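Local coordinates for protein L-hydantoinase (Arthrobacter aurescens, PDB 1GKR) that hydrolyses the cyclic amide ring of 5-substituted hydantoins, preferring aryl over alkyl derivatives, with two zinc ions per subunit of a homotetramer, at residues A[52-60]-A[360-369]; A[114-123]-A[439-449]. All blocks are in the same frame, centred on the assembly; numbering follows the deposited sequence.

How the contacts relate
Followed from the N terminus, the chain first lays down 52-60, then 114-123, then helix residues 360-369 and finally 439-449, so the two contacts alternate and their loops cross rather than nest. Contact 1 closes a loop of 299 intervening residues, bringing helix 357-372 back against strand 51-62, which carries zinc ligand His60. Contact 2 closes one of 315 and ties the C-terminal tail to strand 120-123 and the end of helix 103-116. Their centres lie 18 Å apart and their nearest atoms about 7 Å, without touching. Strand 87-92, paired in parallel with both 51-62 and 120-123, joins them within the metal-dependent hydrolase barrel.

Contact 1 (A[52-60]-A[360-369]); sequences VMPGVVDEH and LVEVMCEKPA. With ZN (zinc ion), chain F.
The methyl end of Met53 enters a notch between two helix side chains: CE lies 3.7 Å from Cys365 SG and 3.9 Å from Leu360 CD2. CG of Met53 sits between its own N and carbonyl carbon (chi1 64°), and a bend at chi3 turns CE in. Val361 fills the adjoining hollow with both branches, CG2 against Met53 CB and CG1 crossing Pro54 at CD, 4.0 Å away. Cys365 is the next bump, its SG set 3.5 Å from Pro54 O where the strand breaks. Pro368 has no N-H to offer Met364 O, so that carbonyl, beside the pi-type turn at 362-366, receives Val57 N instead, over 3.0 Å at 158°. These contacts seat helix 357-372, the last of the chain, on strand 51-62 of the TIM-barrel-type amidohydrolase fold, the axes of strand 56-58 and helix 360-369 at 62°. Val56 CG1 rests 3.4 Å from the same Met364 O. The Pro368 ring fills the hollow beside Val57, CB 4.1 Å from Val57 CG1 and CG against Val57 O, and Glu59 reaches Pro368 at about a right angle, OE1 against CB, while OE2 is held by Thr308. Next, His60 NE2 binds zinc alongside His62 and Asp312.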
ATOM      1  N   VAL A  52      26.189 -32.591  -2.163  1.00 17.30           N
ATOM      2  CA  VAL A  52      26.474 -32.426  -3.574  1.00 18.08           C
ATOM      3  C   VAL A  52      25.421 -31.455  -4.103  1.00 18.09           C
ATOM      4  O   VAL A  52      24.239 -31.620  -3.825  1.00 19.25           O
ATOM      5  CB  VAL A  52      26.386 -33.761  -4.324  1.00 18.78           C
ATOM      6  CG1 VAL A  52      26.506 -33.526  -5.827  1.00 18.69           C
ATOM      7  CG2 VAL A  52      27.503 -34.677  -3.860  1.00 16.89           C
ATOM      8  N   MET A  53      25.850 -30.432  -4.839  1.00 17.67           N
ATOM      9  CA  MET A  53      24.923 -29.441  -5.385  1.00 17.07           C
ATOM     10  C   MET A  53      25.222 -29.184  -6.853  1.00 17.31           C
ATOM     11  O   MET A  53      26.284 -29.558  -7.354  1.00 21.07           O
ATOM     12  CB  MET A  53      25.026 -28.124  -4.616  1.00 12.27           C
ATOM     13  CG  MET A  53      26.373 -27.452  -4.741  1.00 14.42           C
ATOM     14  SD  MET A  53      26.456 -25.913  -3.816  1.00 15.85           S
ATOM     15  CE  MET A  53      25.918 -24.773  -5.019  1.00 12.71           C
ATOM     16  N   PRO A  54      24.281 -28.551  -7.574  1.00 16.91           N
ATOM     17  CA  PRO A  54      24.532 -28.281  -8.993  1.00 14.91           C
ATOM     18  C   PRO A  54      25.611 -27.215  -9.108  1.00 15.11           C
ATOM     19  O   PRO A  54      25.826 -26.443  -8.166  1.00 13.32           O
ATOM     20  CB  PRO A  54      23.181 -27.773  -9.498  1.00 13.04           C
ATOM     21  CG  PRO A  54      22.204 -28.348  -8.514  1.00 11.37           C
ATOM     22  CD  PRO A  54      22.908 -28.168  -7.209  1.00 13.17           C
ATOM     23  N   GLY A  55      26.289 -27.181 -10.250  1.00 13.21           N
ATOM     24  CA  GLY A  55      27.311 -26.179 -10.436  1.00 13.81           C
ATOM     25  C   GLY A  55      26.668 -24.810 -10.312  1.00 14.54           C
ATOM     26  O   GLY A  55      25.518 -24.615 -10.709  1.00 14.46           O
ATOM     27  N   VAL A  56      27.393 -23.858  -9.743  1.00 13.00           N
ATOM     28  CA  VAL A  56      26.861 -22.511  -9.599  1.00 12.28           C
ATOM     29  C   VAL A  56      26.783 -21.830 -10.961  1.00 13.79           C
ATOM     30  O   VAL A  56      27.693 -21.966 -11.777  1.00 17.39           O
ATOM     31  CB  VAL A  56      27.749 -21.666  -8.694  1.00  9.82           C
ATOM     32  CG1 VAL A  56      27.360 -20.200  -8.808  1.00  5.36           C
ATOM     33  CG2 VAL A  56      27.616 -22.162  -7.257  1.00  9.84           C
ATOM     34  N   VAL A  57      25.688 -21.119 -11.208  1.00 11.55           N
ATOM     35  CA  VAL A  57      25.495 -20.398 -12.456  1.00 11.35           C
ATOM     36  C   VAL A  57      25.570 -18.917 -12.118  1.00 12.16           C
ATOM     37  O   VAL A  57      24.654 -18.374 -11.508  1.00 12.24           O
ATOM     38  CB  VAL A  57      24.113 -20.709 -13.092  1.00 12.59           C
ATOM     39  CG1 VAL A  57      23.852 -19.784 -14.267  1.00 10.30           C
ATOM     40  CG2 VAL A  57      24.074 -22.160 -13.559  1.00 10.57           C
ATOM     41  N   ASP A  58      26.668 -18.269 -12.499  1.00 12.74           N
ATOM     42  CA  ASP A  58      26.840 -16.851 -12.213  1.00 11.69           C
ATOM     43  C   ASP A  58      26.478 -16.004 -13.436  1.00 11.20           C
ATOM     44  O   ASP A  58      27.163 -16.032 -14.457  1.00 12.51           O
ATOM     45  CB  ASP A  58      28.273 -16.572 -11.780  1.00 11.15           C
ATOM     46  CG  ASP A  58      28.409 -15.237 -11.111  1.00 12.89           C
ATOM     47  OD1 ASP A  58      27.695 -14.308 -11.524  1.00 16.20           O
ATOM     48  OD2 ASP A  58      29.224 -15.102 -10.178  1.00 16.15           O
ATOM     49  N   GLU A  59      25.386 -15.256 -13.309  1.00 10.57           N
ATOM     50  CA  GLU A  59      24.847 -14.405 -14.371  1.00 12.29           C
ATOM     51  C   GLU A  59      25.516 -13.045 -14.466  1.00 13.42           C
ATOM     52  O   GLU A  59      25.179 -12.249 -15.345  1.00 14.74           O
ATOM     53  CB  GLU A  59      23.356 -14.153 -14.119  1.00 11.18           C
ATOM     54  CG  GLU A  59      23.126 -13.373 -12.826  1.00 11.80           C
ATOM     55  CD  GLU A  59      21.661 -13.189 -12.466  1.00 13.79           C
ATOM     56  OE1 GLU A  59      20.821 -13.975 -12.956  1.00 14.55           O
ATOM     57  OE2 GLU A  59      21.356 -12.265 -11.675  1.00 10.74           O
ATOM     58  N   HIS A  60      26.442 -12.758 -13.561  1.00 11.81           N
ATOM     59  CA  HIS A  60      27.069 -11.450 -13.575  1.00 12.48           C
ATOM     60  C   HIS A  60      28.594 -11.484 -13.534  1.00 13.15           C
ATOM     61  O   HIS A  60      29.210 -11.252 -12.491  1.00 14.92           O
ATOM     62  CB  HIS A  60      26.518 -10.636 -12.415  1.00 11.45           C
ATOM     63  CG  HIS A  60      26.761  -9.170 -12.549  1.00 16.79           C
ATOM     64  ND1 HIS A  60      25.967  -8.223 -11.935  1.00 15.81           N
ATOM     65  CD2 HIS A  60      27.711  -8.486 -13.230  1.00 17.98           C
ATOM     66  CE1 HIS A  60      26.419  -7.019 -12.237  1.00 18.88           C
ATOM     67  NE2 HIS A  60      27.476  -7.151 -13.020  1.00 16.75           N
ATOM     68  N   LEU A 360      20.379 -21.399  -0.820  1.00 15.41           N
ATOM     69  CA  LEU A 360      21.611 -21.066  -1.517  1.00 13.06           C
ATOM     70  C   LEU A 360      21.578 -21.643  -2.917  1.00 11.97           C
ATOM     71  O   LEU A 360      21.910 -20.964  -3.882  1.00 12.93           O
ATOM     72  CB  LEU A 360      22.821 -21.618  -0.765  1.00 12.75           C
ATOM     73  CG  LEU A 360      24.195 -21.235  -1.328  1.00 12.07           C
ATOM     74  CD1 LEU A 360      25.216 -21.203  -0.213  1.00 12.27           C
ATOM     75  CD2 LEU A 360      24.612 -22.215  -2.398  1.00 10.59           C
ATOM     76  N   VAL A 361      21.178 -22.900  -3.034  1.00  9.59           N
ATOM     77  CA  VAL A 361      21.115 -23.523  -4.346  1.00 12.27           C
ATOM     78  C   VAL A 361      20.069 -22.859  -5.237  1.00 12.96           C
ATOM     79  O   VAL A 361      20.223 -22.794  -6.457  1.00 12.98           O
ATOM     80  CB  VAL A 361      20.823 -25.035  -4.221  1.00 12.08           C
ATOM     81  CG1 VAL A 361      20.357 -25.614  -5.547  1.00  8.49           C
ATOM     82  CG2 VAL A 361      22.083 -25.735  -3.782  1.00 13.02           C
ATOM     83  N   GLU A 362      19.012 -22.346  -4.622  1.00 14.37           N
ATOM     84  CA  GLU A 362      17.954 -21.696  -5.375  1.00 15.20           C
ATOM     85  C   GLU A 362      18.416 -20.389  -6.006  1.00 14.44           C
ATOM     86  O   GLU A 362      18.174 -20.149  -7.198  1.00 13.89           O
ATOM     87  CB  GLU A 362      16.750 -21.414  -4.479  1.00 16.69           C
ATOM     88  CG  GLU A 362      15.552 -20.902  -5.250  1.00 18.61           C
ATOM     89  CD  GLU A 362      14.410 -20.478  -4.355  1.00 21.46           C
ATOM     90  OE1 GLU A 362      14.684 -19.793  -3.340  1.00 25.42           O
ATOM     91  OE2 GLU A 362      13.244 -20.811  -4.675  1.00 19.56           O
ATOM     92  N   VAL A 363      19.081 -19.550  -5.212  1.00 11.70           N
ATOM     93  CA  VAL A 363      19.544 -18.255  -5.706  1.00 13.06           C
ATOM     94  C   VAL A 363      20.869 -18.268  -6.495  1.00 15.73           C
ATOM     95  O   VAL A 363      21.152 -17.329  -7.252  1.00 16.44           O
ATOM     96  CB  VAL A 363      19.687 -17.245  -4.553  1.00  9.89           C
ATOM     97  CG1 VAL A 363      18.397 -17.134  -3.790  1.00  1.37           C
ATOM     98  CG2 VAL A 363      20.802 -17.667  -3.643  1.00 10.97           C
ATOM     99  N   MET A 364      21.673 -19.320  -6.324  1.00 14.20           N
ATOM    100  CA  MET A 364      22.952 -19.408  -7.016  1.00 14.00           C
ATOM    101  C   MET A 364      22.973 -20.385  -8.169  1.00 15.04           C
ATOM    102  O   MET A 364      23.923 -20.376  -8.957  1.00 17.07           O
ATOM    103  CB  MET A 364      24.083 -19.759  -6.039  1.00  9.27           C
ATOM    104  CG  MET A 364      24.371 -18.643  -5.082  1.00 12.12           C
ATOM    105  SD  MET A 364      25.791 -18.907  -4.042  1.00 17.33           S
ATOM    106  CE  MET A 364      27.084 -18.216  -5.062  1.00 10.61           C
ATOM    107  N   CYS A 365      21.943 -21.224  -8.281  1.00 13.65           N
ATOM    108  CA  CYS A 365      21.896 -22.201  -9.360  1.00 12.54           C
ATOM    109  C   CYS A 365      20.590 -22.209 -10.132  1.00 14.89           C
ATOM    110  O   CYS A 365      20.562 -21.933 -11.327  1.00 16.13           O
ATOM    111  CB  CYS A 365      22.137 -23.608  -8.815  1.00 13.22           C
ATOM    112  SG  CYS A 365      23.568 -23.773  -7.722  1.00 13.13           S
ATOM    113  N   GLU A 366      19.506 -22.528  -9.441  1.00 15.72           N
ATOM    114  CA  GLU A 366      18.205 -22.626 -10.080  1.00 15.72           C
ATOM    115  C   GLU A 366      17.629 -21.378 -10.735  1.00 16.20           C
ATOM    116  O   GLU A 366      17.430 -21.370 -11.952  1.00 15.77           O
ATOM    117  CB  GLU A 366      17.201 -23.205  -9.087  1.00 17.89           C
ATOM    118  CG  GLU A 366      17.332 -24.707  -8.925  1.00 22.10           C
ATOM    119  CD  GLU A 366      16.622 -25.243  -7.695  1.00 23.64           C
ATOM    120  OE1 GLU A 366      15.558 -24.688  -7.343  1.00 21.74           O
ATOM    121  OE2 GLU A 366      17.126 -26.231  -7.101  1.00 24.25           O
ATOM    122  N   LYS A 367      17.358 -20.332  -9.955  1.00 12.95           N
ATOM    123  CA  LYS A 367      16.769 -19.130 -10.526  1.00 15.46           C
ATOM    124  C   LYS A 367      17.583 -18.505 -11.660  1.00 14.05           C
ATOM    125  O   LYS A 367      17.037 -18.178 -12.723  1.00 13.20           O
ATOM    126  CB  LYS A 367      16.487 -18.098  -9.428  1.00 20.68           C
ATOM    127  CG  LYS A 367      15.023 -18.034  -9.015  1.00 28.43           C
ATOM    128  CD  LYS A 367      14.865 -17.371  -7.644  1.00 36.71           C
ATOM    129  CE  LYS A 367      13.395 -17.180  -7.282  1.00 39.92           C
ATOM    130  NZ  LYS A 367      12.618 -18.423  -7.575  1.00 45.92           N
ATOM    131  N   PRO A 368      18.892 -18.299 -11.452  1.00 11.92           N
ATOM    132  CA  PRO A 368      19.587 -17.707 -12.597  1.00 10.98           C
ATOM    133  C   PRO A 368      19.381 -18.531 -13.889  1.00  9.61           C
ATOM    134  O   PRO A 368      19.053 -17.975 -14.927  1.00  9.73           O
ATOM    135  CB  PRO A 368      21.047 -17.632 -12.124  1.00  9.04           C
ATOM    136  CG  PRO A 368      21.083 -18.484 -10.854  1.00  9.11           C
ATOM    137  CD  PRO A 368      19.751 -18.336 -10.257  1.00  6.63           C
ATOM    138  N   ALA A 369      19.535 -19.847 -13.821  1.00  8.48           N
ATOM    139  CA  ALA A 369      19.341 -20.681 -15.000  1.00 11.44           C
ATOM    140  C   ALA A 369      17.918 -20.525 -15.522  1.00 13.35           C
ATOM    141  O   ALA A 369      17.688 -20.342 -16.717  1.00 12.16           O
ATOM    142  CB  ALA A 369      19.604 -22.134 -14.666  1.00 10.52           C
TER
HETATM  143 ZN    ZN F1453      28.643  -5.393 -13.226  1.00 17.02          ZN
HETATM  144  O   HOH W   1      29.319  -3.370 -11.913  1.00 20.72           O

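Contact 2 (A[114-123]-A[439-449])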
ATOM      1  N   GLY A 114      34.992 -19.418 -26.653  1.00 18.89           N
ATOM      2  CA  GLY A 114      34.943 -20.854 -26.842  1.00 21.20           C
ATOM      3  C   GLY A 114      36.305 -21.526 -26.929  1.00 21.23           C
ATOM      4  O   GLY A 114      36.448 -22.709 -26.617  1.00 21.00           O
ATOM      5  N   GLN A 115      37.311 -20.775 -27.350  1.00 20.92           N
ATOM      6  CA  GLN A 115      38.644 -21.328 -27.482  1.00 22.50           C
ATOM      7  C   GLN A 115      39.473 -21.226 -26.222  1.00 22.28           C
ATOM      8  O   GLN A 115      40.420 -21.990 -26.040  1.00 22.16           O
ATOM      9  CB  GLN A 115      39.402 -20.620 -28.596  1.00 25.43           C
ATOM     10  CG  GLN A 115      38.820 -20.787 -29.976  1.00 33.33           C
ATOM     11  CD  GLN A 115      39.485 -19.859 -30.985  1.00 39.18           C
ATOM     12  OE1 GLN A 115      39.141 -19.861 -32.173  1.00 43.01           O
ATOM     13  NE2 GLN A 115      40.442 -19.052 -30.512  1.00 39.75           N
ATOM     14  N   ARG A 116      39.135 -20.300 -25.338  1.00 22.50           N
ATOM     15  CA  ARG A 116      39.955 -20.150 -24.152  1.00 24.71           C
ATOM     16  C   ARG A 116      39.334 -20.376 -22.781  1.00 25.64           C
ATOM     17  O   ARG A 116      40.063 -20.576 -21.804  1.00 25.91           O
ATOM     18  CB  ARG A 116      40.641 -18.789 -24.204  1.00 25.45           C
ATOM     19  CG  ARG A 116      41.640 -18.689 -25.348  1.00 26.68           C
ATOM     20  CD  ARG A 116      42.340 -17.357 -25.367  1.00 26.69           C
ATOM     21  NE  ARG A 116      41.544 -16.337 -26.031  1.00 28.75           N
ATOM     22  CZ  ARG A 116      41.281 -15.145 -25.510  1.00 31.93           C
ATOM     23  NH1 ARG A 116      41.751 -14.832 -24.305  1.00 30.95           N
ATOM     24  NH2 ARG A 116      40.559 -14.261 -26.199  1.00 33.71           N
ATOM     25  N   LEU A 117      38.006 -20.358 -22.698  1.00 24.46           N
ATOM     26  CA  LEU A 117      37.326 -20.565 -21.420  1.00 21.16           C
ATOM     27  C   LEU A 117      37.453 -21.999 -20.928  1.00 22.10           C
ATOM     28  O   LEU A 117      37.542 -22.936 -21.724  1.00 23.24           O
ATOM     29  CB  LEU A 117      35.855 -20.191 -21.546  1.00 17.11           C
ATOM     30  CG  LEU A 117      35.626 -18.691 -21.447  1.00 16.47           C
ATOM     31  CD1 LEU A 117      34.189 -18.362 -21.826  1.00 13.47           C
ATOM     32  CD2 LEU A 117      35.961 -18.244 -20.023  1.00 10.94           C
ATOM     33  N   LYS A 118      37.468 -22.171 -19.610  1.00 22.30           N
ATOM     34  CA  LYS A 118      37.589 -23.502 -19.033  1.00 20.04           C
ATOM     35  C   LYS A 118      36.288 -24.007 -18.389  1.00 19.63           C
ATOM     36  O   LYS A 118      36.183 -25.177 -18.033  1.00 22.40           O
ATOM     37  CB  LYS A 118      38.746 -23.535 -18.030  1.00 17.97           C
ATOM     38  CG  LYS A 118      40.141 -23.380 -18.647  1.00 16.31           C
ATOM     39  CD  LYS A 118      41.195 -23.870 -17.655  1.00 21.10           C
ATOM     40  CE  LYS A 118      42.582 -23.999 -18.268  1.00 22.39           C
ATOM     41  NZ  LYS A 118      43.244 -22.672 -18.393  1.00 26.31           N
ATOM     42  N   VAL A 119      35.306 -23.129 -18.221  1.00 17.10           N
ATOM     43  CA  VAL A 119      34.009 -23.542 -17.690  1.00 15.73           C
ATOM     44  C   VAL A 119      33.006 -23.153 -18.783  1.00 16.08           C
ATOM     45  O   VAL A 119      33.364 -22.446 -19.718  1.00 15.83           O
ATOM     46  CB  VAL A 119      33.685 -22.852 -16.352  1.00 14.60           C
ATOM     47  CG1 VAL A 119      34.699 -23.285 -15.295  1.00 13.50           C
ATOM     48  CG2 VAL A 119      33.696 -21.351 -16.516  1.00 12.25           C
ATOM     49  N   ASP A 120      31.767 -23.616 -18.705  1.00 15.46           N
ATOM     50  CA  ASP A 120      30.820 -23.279 -19.766  1.00 14.50           C
ATOM     51  C   ASP A 120      30.353 -21.825 -19.679  1.00 14.37           C
ATOM     52  O   ASP A 120      30.474 -21.183 -18.627  1.00 12.69           O
ATOM     53  CB  ASP A 120      29.635 -24.256 -19.744  1.00 16.48           C
ATOM     54  CG  ASP A 120      29.993 -25.632 -20.327  1.00 18.79           C
ATOM     55  OD1 ASP A 120      31.152 -25.842 -20.756  1.00 16.08           O
ATOM     56  OD2 ASP A 120      29.108 -26.509 -20.362  1.00 21.12           O
ATOM     57  N   PHE A 121      29.808 -21.305 -20.776  1.00 10.12           N
ATOM     58  CA  PHE A 121      29.404 -19.915 -20.784  1.00 10.54           C
ATOM     59  C   PHE A 121      28.226 -19.571 -21.685  1.00 12.37           C
ATOM     60  O   PHE A 121      27.938 -20.261 -22.662  1.00 14.99           O
ATOM     61  CB  PHE A 121      30.588 -19.065 -21.233  1.00 10.46           C
ATOM     62  CG  PHE A 121      31.030 -19.366 -22.647  1.00 10.90           C
ATOM     63  CD1 PHE A 121      31.757 -20.518 -22.936  1.00  9.29           C
ATOM     64  CD2 PHE A 121      30.647 -18.537 -23.703  1.00 10.00           C
ATOM     65  CE1 PHE A 121      32.094 -20.847 -24.261  1.00  7.86           C
ATOM     66  CE2 PHE A 121      30.980 -18.858 -25.029  1.00  9.42           C
ATOM     67  CZ  PHE A 121      31.702 -20.015 -25.306  1.00  5.69           C
ATOM     68  N   ALA A 122      27.574 -18.466 -21.345  1.00 10.93           N
ATOM     69  CA  ALA A 122      26.464 -17.924 -22.104  1.00 11.51           C
ATOM     70  C   ALA A 122      26.875 -16.462 -22.303  1.00 14.26           C
ATOM     71  O   ALA A 122      27.713 -15.946 -21.556  1.00 14.18           O
ATOM     72  CB  ALA A 122      25.181 -18.004 -21.298  1.00 11.54           C
ATOM     73  N   LEU A 123      26.291 -15.782 -23.282  1.00 14.10           N
ATOM     74  CA  LEU A 123      26.667 -14.402 -23.523  1.00 12.21           C
ATOM     75  C   LEU A 123      25.555 -13.379 -23.559  1.00 12.63           C
ATOM     76  O   LEU A 123      24.450 -13.642 -24.029  1.00 14.45           O
ATOM     77  CB  LEU A 123      27.437 -14.303 -24.826  1.00 11.49           C
ATOM     78  CG  LEU A 123      28.771 -15.021 -24.836  1.00 11.75           C
ATOM     79  CD1 LEU A 123      29.338 -14.947 -26.225  1.00 14.88           C
ATOM     80  CD2 LEU A 123      29.715 -14.379 -23.839  1.00 10.65           C
ATOM     81  N   VAL A 439      43.212 -27.127 -11.370  1.00 24.96           N
ATOM     82  CA  VAL A 439      42.390 -27.173 -12.561  1.00 24.89           C
ATOM     83  C   VAL A 439      43.005 -28.285 -13.389  1.00 26.21           C
ATOM     84  O   VAL A 439      44.213 -28.329 -13.549  1.00 28.91           O
ATOM     85  CB  VAL A 439      42.416 -25.864 -13.339  1.00 22.62           C
ATOM     86  CG1 VAL A 439      41.668 -26.041 -14.655  1.00 20.57           C
ATOM     87  CG2 VAL A 439      41.778 -24.764 -12.509  1.00 17.56           C
ATOM     88  N   LEU A 440      42.175 -29.186 -13.903  1.00 27.34           N
ATOM     89  CA  LEU A 440      42.654 -30.332 -14.669  1.00 27.36           C
ATOM     90  C   LEU A 440      42.213 -30.322 -16.115  1.00 28.37           C
ATOM     91  O   LEU A 440      42.300 -31.341 -16.795  1.00 28.33           O
ATOM     92  CB  LEU A 440      42.132 -31.621 -14.046  1.00 26.67           C
ATOM     93  CG  LEU A 440      42.275 -31.768 -12.537  1.00 29.70           C
ATOM     94  CD1 LEU A 440      41.298 -32.818 -12.023  1.00 28.28           C
ATOM     95  CD2 LEU A 440      43.704 -32.127 -12.204  1.00 28.43           C
ATOM     96  N   VAL A 441      41.740 -29.189 -16.603  1.00 30.32           N
ATOM     97  CA  VAL A 441      41.268 -29.172 -17.974  1.00 31.95           C
ATOM     98  C   VAL A 441      41.962 -28.075 -18.799  1.00 34.17           C
ATOM     99  O   VAL A 441      42.363 -27.038 -18.261  1.00 34.90           O
ATOM    100  CB  VAL A 441      39.722 -29.027 -17.958  1.00 31.76           C
ATOM    101  CG1 VAL A 441      39.319 -27.567 -17.944  1.00 31.35           C
ATOM    102  CG2 VAL A 441      39.123 -29.780 -19.107  1.00 31.78           C
ATOM    103  N   GLU A 442      42.137 -28.318 -20.097  1.00 35.86           N
ATOM    104  CA  GLU A 442      42.803 -27.342 -20.959  1.00 38.47           C
ATOM    105  C   GLU A 442      41.898 -26.222 -21.441  1.00 34.93           C
ATOM    106  O   GLU A 442      40.681 -26.353 -21.465  1.00 34.07           O
ATOM    107  CB  GLU A 442      43.454 -28.033 -22.166  1.00 45.11           C
ATOM    108  CG  GLU A 442      42.834 -29.372 -22.583  1.00 59.05           C
ATOM    109  CD  GLU A 442      41.374 -29.276 -23.042  1.00 65.44           C
ATOM    110  OE1 GLU A 442      41.085 -28.500 -23.987  1.00 70.05           O
ATOM    111  OE2 GLU A 442      40.518 -29.992 -22.462  1.00 66.06           O
ATOM    112  N   GLN A 443      42.500 -25.106 -21.824  1.00 32.85           N
ATOM    113  CA  GLN A 443      41.712 -23.983 -22.290  1.00 31.10           C
ATOM    114  C   GLN A 443      40.886 -24.356 -23.513  1.00 27.17           C
ATOM    115  O   GLN A 443      41.360 -25.040 -24.406  1.00 26.56           O
ATOM    116  CB  GLN A 443      42.622 -22.797 -22.592  1.00 32.22           C
ATOM    117  CG  GLN A 443      43.735 -23.081 -23.560  1.00 35.70           C
ATOM    118  CD  GLN A 443      44.599 -21.852 -23.793  1.00 38.05           C
ATOM    119  OE1 GLN A 443      45.325 -21.403 -22.893  1.00 36.68           O
ATOM    120  NE2 GLN A 443      44.515 -21.290 -25.000  1.00 36.54           N
ATOM    121  N   GLY A 444      39.637 -23.913 -23.538  1.00 23.85           N
ATOM    122  CA  GLY A 444      38.781 -24.223 -24.664  1.00 22.03           C
ATOM    123  C   GLY A 444      37.783 -25.307 -24.318  1.00 22.34           C
ATOM    124  O   GLY A 444      36.835 -25.561 -25.072  1.00 23.64           O
ATOM    125  N   PHE A 445      37.997 -25.954 -23.179  1.00 19.58           N
ATOM    126  CA  PHE A 445      37.100 -27.005 -22.730  1.00 18.98           C
ATOM    127  C   PHE A 445      35.655 -26.498 -22.608  1.00 19.90           C
ATOM    128  O   PHE A 445      34.706 -27.247 -22.870  1.00 19.45           O
ATOM    129  CB  PHE A 445      37.560 -27.542 -21.379  1.00 19.51           C
ATOM    130  CG  PHE A 445      36.578 -28.472 -20.737  1.00 21.19           C
ATOM    131  CD1 PHE A 445      36.403 -29.766 -21.222  1.00 21.53           C
ATOM    132  CD2 PHE A 445      35.789 -28.042 -19.674  1.00 21.79           C
ATOM    133  CE1 PHE A 445      35.453 -30.621 -20.656  1.00 21.22           C
ATOM    134  CE2 PHE A 445      34.837 -28.886 -19.103  1.00 21.74           C
ATOM    135  CZ  PHE A 445      34.670 -30.177 -19.597  1.00 21.19           C
ATOM    136  N   GLY A 446      35.500 -25.232 -22.208  1.00 18.05           N
ATOM    137  CA  GLY A 446      34.183 -24.637 -22.051  1.00 17.84           C
ATOM    138  C   GLY A 446      33.348 -24.559 -23.320  1.00 21.01           C
ATOM    139  O   GLY A 446      33.846 -24.224 -24.397  1.00 22.05           O
ATOM    140  N   GLN A 447      32.064 -24.871 -23.188  1.00 21.82           N
ATOM    141  CA  GLN A 447      31.144 -24.835 -24.312  1.00 23.03           C
ATOM    142  C   GLN A 447      30.194 -23.656 -24.169  1.00 21.63           C
ATOM    143  O   GLN A 447      29.910 -23.187 -23.066  1.00 20.37           O
ATOM    144  CB  GLN A 447      30.277 -26.084 -24.348  1.00 28.99           C
ATOM    145  CG  GLN A 447      30.995 -27.369 -24.139  1.00 40.42           C
ATOM    146  CD  GLN A 447      31.477 -27.954 -25.426  1.00 46.54           C
ATOM    147  OE1 GLN A 447      32.396 -27.423 -26.054  1.00 50.66           O
ATOM    148  NE2 GLN A 447      30.854 -29.056 -25.844  1.00 48.85           N
ATOM    149  N   PHE A 448      29.691 -23.207 -25.308  1.00 18.85           N
ATOM    150  CA  PHE A 448      28.742 -22.122 -25.380  1.00 17.03           C
ATOM    151  C   PHE A 448      27.399 -22.729 -24.982  1.00 18.19           C
ATOM    152  O   PHE A 448      27.072 -23.832 -25.413  1.00 21.49           O
ATOM    153  CB  PHE A 448      28.693 -21.641 -26.823  1.00 15.32           C
ATOM    154  CG  PHE A 448      27.668 -20.592 -27.088  1.00 19.02           C
ATOM    155  CD1 PHE A 448      27.756 -19.344 -26.489  1.00 21.43           C
ATOM    156  CD2 PHE A 448      26.632 -20.835 -27.978  1.00 19.21           C
ATOM    157  CE1 PHE A 448      26.822 -18.345 -26.779  1.00 23.85           C
ATOM    158  CE2 PHE A 448      25.694 -19.845 -28.276  1.00 21.50           C
ATOM    159  CZ  PHE A 448      25.789 -18.598 -27.677  1.00 21.37           C
ATOM    160  N   VAL A 449      26.631 -22.056 -24.134  1.00 17.86           N
ATOM    161  CA  VAL A 449      25.323 -22.594 -23.782  1.00 17.32           C
ATOM    162  C   VAL A 449      24.294 -21.526 -24.113  1.00 18.20           C
ATOM    163  O   VAL A 449      24.587 -20.333 -24.065  1.00 16.24           O
ATOM    164  CB  VAL A 449      25.236 -23.053 -22.285  1.00 16.32           C
ATOM    165  CG1 VAL A 449      26.576 -22.900 -21.616  1.00 15.64           C
ATOM    166  CG2 VAL A 449      24.158 -22.304 -21.547  1.00 13.61           C
TER
HETATM  167  O   HOH W   2      34.506 -24.657 -27.207  1.00 30.37           O
HETATM  168  O   HOH W   3      24.441 -17.261 -24.624  1.00  9.25           O
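Phe121 and Phe448 meet obliquely, ring planes 54° apart and centroids 5.8 Å, with Phe121 CE2 at the edge of the Phe448 ring. Over one face of Phe121 stands Phe448 CA, a CH-pi contact 3.8 Å from the centroid, while Gly446 O lies at the ring's edge. With chi1 at 63° the Phe121 ring swings back toward residues 446-448. Cutting this side chain back to an alanine is likely to leave Phe448 CA without an aromatic face and open a gap beside Gly446 O. The backbones form a single parallel bridge, Phe121 opposite Phe448: Phe121 N donates to Gln447 O, and Val449 N to Phe121 O, so the tail lies along strand 120-123 of the TIM-barrel-type domain, whose neighbour is strand 87-92. Asp120 lies side by side with Gln447, its OD1 taking Gln447 N at 2.8 Å from above the carboxylate plane; OD2 pairs with Arg429 and Lys378. Lys118 runs its CD past Val439 CG1 (3.7 Å) and NZ to Glu80, and its O meets the edge of Phe445. Leu117 O accepts from Gly444 N and Gly446 N on opposite faces of its plane. Backbone bonds thus carry most of the polar grip, and the basic partners of Asp120 would be expected to keep it ionised.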